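Local coordinates for uncharacterized protein YPL067C (PDB 5KCI) that is of unknown function but is associated with a histidine triad and with amyloid toxicity, at residues A[78-92]-A[103-115]. Numbering follows the deposited sequence.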
ATOM      1  N   ALA A  78       5.100   8.966  18.438  1.00 54.77           N
ATOM      2  CA  ALA A  78       5.747   9.183  17.151  1.00 51.22           C
ATOM      3  C   ALA A  78       4.713   9.354  16.037  1.00 47.95           C
ATOM      4  O   ALA A  78       3.725   8.619  15.966  1.00 40.37           O
ATOM      5  CB  ALA A  78       6.679   8.013  16.852  1.00 50.61           C
ATOM      6  N   LYS A  79       4.939  10.352  15.176  1.00 50.98           N
ATOM      7  CA  LYS A  79       4.098  10.573  14.003  1.00 45.57           C
ATOM      8  C   LYS A  79       4.276   9.444  12.994  1.00 37.59           C
ATOM      9  O   LYS A  79       5.369   8.902  12.844  1.00 34.48           O
ATOM     10  CB  LYS A  79       4.450  11.911  13.330  1.00 48.97           C
ATOM     11  CG  LYS A  79       3.779  13.160  13.921  1.00 56.55           C
ATOM     12  CD  LYS A  79       4.391  14.463  13.356  1.00 55.66           C
ATOM     13  CE  LYS A  79       3.946  14.764  11.930  1.00 58.70           C
ATOM     14  NZ  LYS A  79       4.716  15.917  11.310  1.00 59.09           N
ATOM     15  N   ALA A  80       3.189   9.094  12.304  1.00 32.12           N
ATOM     16  CA  ALA A  80       3.237   8.105  11.242  1.00 30.15           C
ATOM     17  C   ALA A  80       4.335   8.497  10.268  1.00 29.78           C
ATOM     18  O   ALA A  80       4.523   9.681   9.994  1.00 29.77           O
ATOM     19  CB  ALA A  80       1.895   8.040  10.524  1.00 27.07           C
ATOM     20  N   PHE A  81       5.121   7.515   9.835  1.00 38.28           N
ATOM     21  CA  PHE A  81       6.177   7.676   8.833  1.00 39.33           C
ATOM     22  C   PHE A  81       7.371   8.499   9.326  1.00 40.35           C
ATOM     23  O   PHE A  81       8.303   8.750   8.534  1.00 34.43           O
ATOM     24  CB  PHE A  81       5.630   8.303   7.540  1.00 32.79           C
ATOM     25  CG  PHE A  81       4.437   7.584   6.992  1.00 30.59           C
ATOM     26  CD1 PHE A  81       4.473   6.205   6.791  1.00 27.40           C
ATOM     27  CD2 PHE A  81       3.269   8.275   6.706  1.00 29.57           C
ATOM     28  CE1 PHE A  81       3.368   5.529   6.309  1.00 31.09           C
ATOM     29  CE2 PHE A  81       2.166   7.610   6.227  1.00 28.40           C
ATOM     30  CZ  PHE A  81       2.206   6.235   6.032  1.00 26.24           C
ATOM     31  N   SER A  82       7.398   8.902  10.606  1.00 37.34           N
ATOM     32  CA  SER A  82       8.485   9.709  11.145  1.00 31.42           C
ATOM     33  C   SER A  82       9.770   8.924  11.306  1.00 31.73           C
ATOM     34  O   SER A  82      10.822   9.533  11.500  1.00 37.20           O
ATOM     35  CB  SER A  82       8.118  10.270  12.517  1.00 34.73           C
ATOM     36  OG  SER A  82       8.004   9.192  13.419  1.00 33.88           O
ATOM     37  N   SER A  83       9.704   7.600  11.273  1.00 38.39           N
ATOM     38  CA  SER A  83      10.872   6.749  11.426  1.00 47.40           C
ATOM     39  C   SER A  83      10.654   5.480  10.616  1.00 37.57           C
ATOM     40  O   SER A  83       9.532   4.981  10.547  1.00 37.61           O
ATOM     41  CB  SER A  83      11.102   6.395  12.898  1.00 53.85           C
ATOM     42  OG  SER A  83      12.086   5.392  13.012  1.00 52.12           O
ATOM     43  N   SER A  84      11.724   4.965  10.000  1.00 43.86           N
ATOM     44  CA  SER A  84      11.586   3.793   9.140  1.00 46.73           C
ATOM     45  C   SER A  84      11.131   2.557   9.908  1.00 37.77           C
ATOM     46  O   SER A  84      10.646   1.595   9.295  1.00 36.34           O
ATOM     47  CB  SER A  84      12.903   3.516   8.412  1.00 53.11           C
ATOM     48  OG  SER A  84      13.952   3.170   9.297  1.00 52.14           O
ATOM     49  N   THR A  85      11.265   2.553  11.234  1.00 35.59           N
ATOM     50  CA  THR A  85      10.791   1.425  12.014  1.00 35.04           C
ATOM     51  C   THR A  85       9.279   1.371  12.125  1.00 40.71           C
ATOM     52  O   THR A  85       8.751   0.389  12.658  1.00 42.65           O
ATOM     53  CB  THR A  85      11.359   1.475  13.445  1.00 43.86           C
ATOM     54  OG1 THR A  85      10.749   2.563  14.147  1.00 41.86           O
ATOM     55  CG2 THR A  85      12.860   1.675  13.434  1.00 46.49           C
ATOM     56  N   LEU A  86       8.579   2.420  11.704  1.00 40.53           N
ATOM     57  CA  LEU A  86       7.145   2.540  11.895  1.00 38.25           C
ATOM     58  C   LEU A  86       6.348   2.132  10.663  1.00 35.79           C
ATOM     59  O   LEU A  86       5.114   2.224  10.686  1.00 31.56           O
ATOM     60  CB  LEU A  86       6.789   3.983  12.273  1.00 38.58           C
ATOM     61  CG  LEU A  86       7.337   4.481  13.624  1.00 40.74           C
ATOM     62  CD1 LEU A  86       6.925   5.920  13.886  1.00 47.49           C
ATOM     63  CD2 LEU A  86       6.862   3.598  14.764  1.00 42.85           C
ATOM     64  N   TYR A  87       7.011   1.715   9.582  1.00 31.67           N
ATOM     65  CA  TYR A  87       6.290   1.326   8.383  1.00 26.01           C
ATOM     66  C   TYR A  87       7.090   0.289   7.610  1.00 28.18           C
ATOM     67  O   TYR A  87       8.270   0.053   7.868  1.00 33.13           O
ATOM     68  CB  TYR A  87       5.982   2.560   7.506  1.00 24.95           C
ATOM     69  CG  TYR A  87       7.195   3.355   7.116  1.00 28.75           C
ATOM     70  CD1 TYR A  87       7.969   3.021   6.003  1.00 28.07           C
ATOM     71  CD2 TYR A  87       7.578   4.451   7.866  1.00 32.06           C
ATOM     72  CE1 TYR A  87       9.092   3.780   5.658  1.00 28.40           C
ATOM     73  CE2 TYR A  87       8.701   5.203   7.533  1.00 32.82           C
ATOM     74  CZ  TYR A  87       9.457   4.864   6.444  1.00 27.13           C
ATOM     75  OH  TYR A  87      10.574   5.626   6.125  1.00 31.37           O
ATOM     76  N   ALA A  88       6.427  -0.324   6.634  1.00 25.96           N
ATOM     77  CA  ALA A  88       7.077  -1.308   5.782  1.00 28.50           C
ATOM     78  C   ALA A  88       6.328  -1.376   4.460  1.00 33.38           C
ATOM     79  O   ALA A  88       5.098  -1.325   4.435  1.00 27.82           O
ATOM     80  CB  ALA A  88       7.109  -2.681   6.454  1.00 27.53           C
ATOM     81  N   VAL A  89       7.070  -1.494   3.368  1.00 28.41           N
ATOM     82  CA  VAL A  89       6.487  -1.620   2.035  1.00 28.99           C
ATOM     83  C   VAL A  89       6.790  -3.020   1.513  1.00 31.05           C
ATOM     84  O   VAL A  89       7.924  -3.508   1.621  1.00 33.29           O
ATOM     85  CB  VAL A  89       6.989  -0.510   1.089  1.00 31.23           C
ATOM     86  CG1 VAL A  89       8.470  -0.552   0.942  1.00 45.21           C
ATOM     87  CG2 VAL A  89       6.320  -0.635  -0.269  1.00 32.10           C
ATOM     88  N   ARG A  90       5.760  -3.685   0.986  1.00 31.05           N
ATOM     89  CA  ARG A  90       5.864  -5.026   0.436  1.00 28.62           C
ATOM     90  C   ARG A  90       5.178  -5.073  -0.916  1.00 29.46           C
ATOM     91  O   ARG A  90       4.290  -4.273  -1.197  1.00 29.54           O
ATOM     92  CB  ARG A  90       5.205  -6.066   1.357  1.00 27.88           C
ATOM     93  CG  ARG A  90       5.832  -6.189   2.727  1.00 36.87           C
ATOM     94  CD  ARG A  90       7.109  -6.988   2.676  1.00 43.36           C
ATOM     95  NE  ARG A  90       7.710  -7.211   3.990  1.00 44.89           N
ATOM     96  CZ  ARG A  90       8.483  -6.339   4.628  1.00 50.36           C
ATOM     97  NH1 ARG A  90       8.749  -5.161   4.094  1.00 50.32           N
ATOM     98  NH2 ARG A  90       8.982  -6.643   5.818  1.00 53.88           N
ATOM     99  N   ALA A  91       5.632  -5.978  -1.782  1.00 30.87           N
ATOM    100  CA  ALA A  91       4.863  -6.282  -2.979  1.00 29.26           C
ATOM    101  C   ALA A  91       3.608  -7.055  -2.589  1.00 38.19           C
ATOM    102  O   ALA A  91       3.653  -7.921  -1.715  1.00 35.91           O
ATOM    103  CB  ALA A  91       5.712  -7.093  -3.969  1.00 40.84           C
ATOM    104  N   ASN A  92       2.471  -6.703  -3.194  1.00 34.53           N
ATOM    105  CA  ASN A  92       1.242  -7.461  -2.967  1.00 34.06           C
ATOM    106  C   ASN A  92       1.383  -8.828  -3.622  1.00 39.87           C
ATOM    107  O   ASN A  92       1.644  -8.926  -4.827  1.00 31.60           O
ATOM    108  CB  ASN A  92       0.013  -6.730  -3.517  1.00 32.68           C
ATOM    109  CG  ASN A  92      -1.305  -7.335  -3.011  1.00 30.43           C
ATOM    110  OD1 ASN A  92      -1.422  -8.555  -2.849  1.00 31.01           O
ATOM    111  ND2 ASN A  92      -2.298  -6.487  -2.768  1.00 38.65           N
ATOM    112  N   VAL A 103       2.201  -1.669 -10.877  1.00 27.81           N
ATOM    113  CA  VAL A 103       2.795  -2.466  -9.823  1.00 24.67           C
ATOM    114  C   VAL A 103       1.973  -2.200  -8.577  1.00 26.62           C
ATOM    115  O   VAL A 103       1.706  -1.040  -8.259  1.00 26.99           O
ATOM    116  CB  VAL A 103       4.261  -2.076  -9.613  1.00 28.23           C
ATOM    117  CG1 VAL A 103       4.858  -2.780  -8.456  1.00 29.56           C
ATOM    118  CG2 VAL A 103       5.068  -2.403 -10.890  1.00 37.09           C
ATOM    119  N   HIS A 104       1.569  -3.263  -7.894  1.00 28.17           N
ATOM    120  CA  HIS A 104       0.664  -3.150  -6.744  1.00 25.85           C
ATOM    121  C   HIS A 104       1.472  -3.420  -5.482  1.00 24.71           C
ATOM    122  O   HIS A 104       1.850  -4.571  -5.214  1.00 29.70           O
ATOM    123  CB  HIS A 104      -0.463  -4.161  -6.909  1.00 27.67           C
ATOM    124  CG  HIS A 104      -1.538  -4.047  -5.895  1.00 27.96           C
ATOM    125  ND1 HIS A 104      -2.755  -4.667  -6.053  1.00 29.79           N
ATOM    126  CD2 HIS A 104      -1.595  -3.390  -4.711  1.00 27.75           C
ATOM    127  CE1 HIS A 104      -3.514  -4.420  -5.000  1.00 35.79           C
ATOM    128  NE2 HIS A 104      -2.832  -3.653  -4.165  1.00 27.39           N
ATOM    129  N   LEU A 105       1.745  -2.377  -4.718  1.00 22.71           N
ATOM    130  CA  LEU A 105       2.475  -2.498  -3.460  1.00 24.12           C
ATOM    131  C   LEU A 105       1.518  -2.290  -2.302  1.00 23.80           C
ATOM    132  O   LEU A 105       0.422  -1.772  -2.480  1.00 24.29           O
ATOM    133  CB  LEU A 105       3.611  -1.474  -3.352  1.00 26.07           C
ATOM    134  CG  LEU A 105       4.588  -1.404  -4.521  1.00 28.44           C
ATOM    135  CD1 LEU A 105       5.641  -0.333  -4.256  1.00 26.55           C
ATOM    136  CD2 LEU A 105       5.251  -2.761  -4.741  1.00 28.84           C
ATOM    137  N   VAL A 106       1.963  -2.703  -1.116  1.00 24.63           N
ATOM    138  CA  VAL A 106       1.230  -2.508   0.131  1.00 21.28           C
ATOM    139  C   VAL A 106       2.168  -1.817   1.095  1.00 22.38           C
ATOM    140  O   VAL A 106       3.300  -2.265   1.292  1.00 26.89           O
ATOM    141  CB  VAL A 106       0.719  -3.826   0.731  1.00 23.39           C
ATOM    142  CG1 VAL A 106      -0.082  -3.533   2.049  1.00 29.67           C
ATOM    143  CG2 VAL A 106      -0.144  -4.565  -0.274  1.00 28.14           C
ATOM    144  N   LEU A 107       1.698  -0.729   1.676  1.00 23.22           N
ATOM    145  CA  LEU A 107       2.401   0.046   2.676  1.00 25.35           C
ATOM    146  C   LEU A 107       1.719  -0.129   4.029  1.00 25.63           C
ATOM    147  O   LEU A 107       0.634   0.404   4.249  1.00 26.54           O
ATOM    148  CB  LEU A 107       2.387   1.523   2.289  1.00 25.22           C
ATOM    149  CG  LEU A 107       2.899   2.529   3.306  1.00 27.63           C
ATOM    150  CD1 LEU A 107       4.375   2.304   3.602  1.00 27.27           C
ATOM    151  CD2 LEU A 107       2.669   3.959   2.752  1.00 29.59           C
ATOM    152  N   TRP A 108       2.396  -0.822   4.924  1.00 23.36           N
ATOM    153  CA  TRP A 108       1.946  -1.073   6.291  1.00 22.56           C
ATOM    154  C   TRP A 108       2.472   0.022   7.210  1.00 23.07           C
ATOM    155  O   TRP A 108       3.625   0.459   7.089  1.00 25.50           O
ATOM    156  CB  TRP A 108       2.448  -2.438   6.764  1.00 23.29           C
ATOM    157  CG  TRP A 108       1.947  -3.560   5.957  1.00 25.24           C
ATOM    158  CD1 TRP A 108       2.546  -4.116   4.855  1.00 24.36           C
ATOM    159  CD2 TRP A 108       0.724  -4.255   6.152  1.00 25.50           C
ATOM    160  NE1 TRP A 108       1.762  -5.148   4.370  1.00 26.44           N
ATOM    161  CE2 TRP A 108       0.642  -5.253   5.158  1.00 24.79           C
ATOM    162  CE3 TRP A 108      -0.311  -4.151   7.097  1.00 23.86           C
ATOM    163  CZ2 TRP A 108      -0.449  -6.122   5.072  1.00 30.51           C
ATOM    164  CZ3 TRP A 108      -1.380  -5.011   7.005  1.00 28.40           C
ATOM    165  CH2 TRP A 108      -1.453  -5.974   6.005  1.00 30.25           C
ATOM    166  N   SER A 109       1.630   0.452   8.156  1.00 26.65           N
ATOM    167  CA  SER A 109       2.031   1.485   9.101  1.00 30.33           C
ATOM    168  C   SER A 109       1.626   1.104  10.527  1.00 29.17           C
ATOM    169  O   SER A 109       0.480   0.735  10.759  1.00 25.59           O
ATOM    170  CB  SER A 109       1.398   2.837   8.757  1.00 29.13           C
ATOM    171  OG  SER A 109       1.801   3.836   9.679  1.00 26.49           O
ATOM    172  N   LYS A 110       2.582   1.194  11.451  1.00 31.27           N
ATOM    173  CA  LYS A 110       2.325   0.990  12.876  1.00 35.88           C
ATOM    174  C   LYS A 110       1.371   2.034  13.425  1.00 36.81           C
ATOM    175  O   LYS A 110       0.652   1.773  14.396  1.00 33.56           O
ATOM    176  CB  LYS A 110       3.638   1.063  13.655  1.00 45.82           C
ATOM    177  CG  LYS A 110       4.408  -0.220  13.836  1.00 51.53           C
ATOM    178  CD  LYS A 110       5.394  -0.077  15.006  1.00 50.57           C
ATOM    179  CE  LYS A 110       6.624  -0.975  14.851  1.00 57.67           C
ATOM    180  NZ  LYS A 110       7.846  -0.415  15.511  1.00 66.70           N
ATOM    181  N   VAL A 111       1.389   3.232  12.849  1.00 32.23           N
ATOM    182  CA  VAL A 111       0.510   4.328  13.236  1.00 33.83           C
ATOM    183  C   VAL A 111      -0.633   4.369  12.237  1.00 36.80           C
ATOM    184  O   VAL A 111      -0.418   4.510  11.023  1.00 34.73           O
ATOM    185  CB  VAL A 111       1.264   5.667  13.263  1.00 31.31           C
ATOM    186  CG1 VAL A 111       0.357   6.783  13.752  1.00 30.01           C
ATOM    187  CG2 VAL A 111       2.496   5.567  14.138  1.00 39.13           C
ATOM    188  N   ALA A 112      -1.848   4.227  12.736  1.00 32.07           N
ATOM    189  CA  ALA A 112      -2.993   4.338  11.855  1.00 36.28           C
ATOM    190  C   ALA A 112      -3.113   5.774  11.347  1.00 35.57           C
ATOM    191  O   ALA A 112      -2.749   6.735  12.035  1.00 34.07           O
ATOM    192  CB  ALA A 112      -4.267   3.903  12.596  1.00 42.59           C
ATOM    193  N   LEU A 113      -3.610   5.895  10.120  1.00 34.68           N
ATOM    194  CA  LEU A 113      -3.995   7.152   9.500  1.00 33.69           C
ATOM    195  C   LEU A 113      -5.485   7.087   9.181  1.00 40.73           C
ATOM    196  O   LEU A 113      -5.900   6.253   8.353  1.00 36.06           O
ATOM    197  CB  LEU A 113      -3.183   7.414   8.228  1.00 30.10           C
ATOM    198  CG  LEU A 113      -1.679   7.542   8.475  1.00 32.17           C
ATOM    199  CD1 LEU A 113      -0.992   6.232   8.155  1.00 28.44           C
ATOM    200  CD2 LEU A 113      -1.086   8.697   7.672  1.00 43.95           C
ATOM    201  N   PRO A 114      -6.387   7.975   9.850  1.00 44.03           N
ATOM    202  CA  PRO A 114      -7.863   7.851   9.719  1.00 41.77           C
ATOM    203  C   PRO A 114      -8.408   8.404   8.405  1.00 43.12           C
ATOM    204  O   PRO A 114      -9.246   9.318   8.366  1.00 37.93           O
ATOM    205  CB  PRO A 114      -8.367   8.653  10.928  1.00 42.56           C
ATOM    206  CG  PRO A 114      -7.173   8.999  11.779  1.00 43.62           C
ATOM    207  CD  PRO A 114      -5.988   8.942  10.890  1.00 49.89           C
ATOM    208  N   VAL A 115      -7.972   7.818   7.289  1.00 40.01           N
ATOM    209  CA  VAL A 115      -8.239   8.412   5.983  1.00 36.49           C
ATOM    210  C   VAL A 115      -9.690   8.327   5.523  1.00 40.79           C
ATOM    211  O   VAL A 115     -10.034   8.938   4.498  1.00 47.66           O
ATOM    212  CB  VAL A 115      -7.327   7.763   4.917  1.00 36.82           C
ATOM    213  CG1 VAL A 115      -5.874   7.994   5.268  1.00 37.39           C
ATOM    214  CG2 VAL A 115      -7.612   6.258   4.790  1.00 37.08           C
TER
HETATM  215  O   HOH W   1       4.165   4.881  10.277  1.00 28.58           O
HETATM  216  O   HOH W   2       2.840  -7.182  -6.803  1.00 58.29           O
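His-104 and Asn-92 lie side by side where the connecting loop leaves a beta hairpin, just past strand 87-91, the outermost strand of a four-stranded antiparallel sheet, which pairs with 103-109. Asn-92 CB sits over the imidazole face, a CH-pi contact 4.0 Å from the ring centroid; its ND2 lies above the same face, nearer the rim, with amide and ring planes 62° apart. OD1 accepts from Phe-94 N, which helps hold the amide. With CG anti to the backbone N (chi1 -173°), the His-104 ring also bonds His-168 through NE2 and Tyr-96 N through ND1. Leu-105 CD1 meets Val-89 CG2 at 4.1 Å, and Val-106 CG2 packs against the Asn-92 amide. Paired backbone bonds join Val-106 to Arg-90 and Trp-108 to Ala-88, close to a zinc ion. Leu-107 CD2 meets Phe-81 CE1 (4.0 Å), both side chains touching Met-130 of helix 120-135, whereas Trp-108 turns to the other face, against helix 56-64. Ser-109 OG donates to Val-111 O (2.7 Å) and accepts from a water that also bonds Phe-81 N and Leu-86 O. Lys-110 N binds Leu-86 O, and its outstretched chain brings NZ to Thr-85 O at 3.1 Å, from above the carbonyl plane. Val-111 CB packs on Ala-80 CB (3.7 Å). Past the strands, one backbone bond, the lysine ammonium, a shared water and apolar packing hold loop 78-86, while the bond to His-168 probably fixes the His-104 ring.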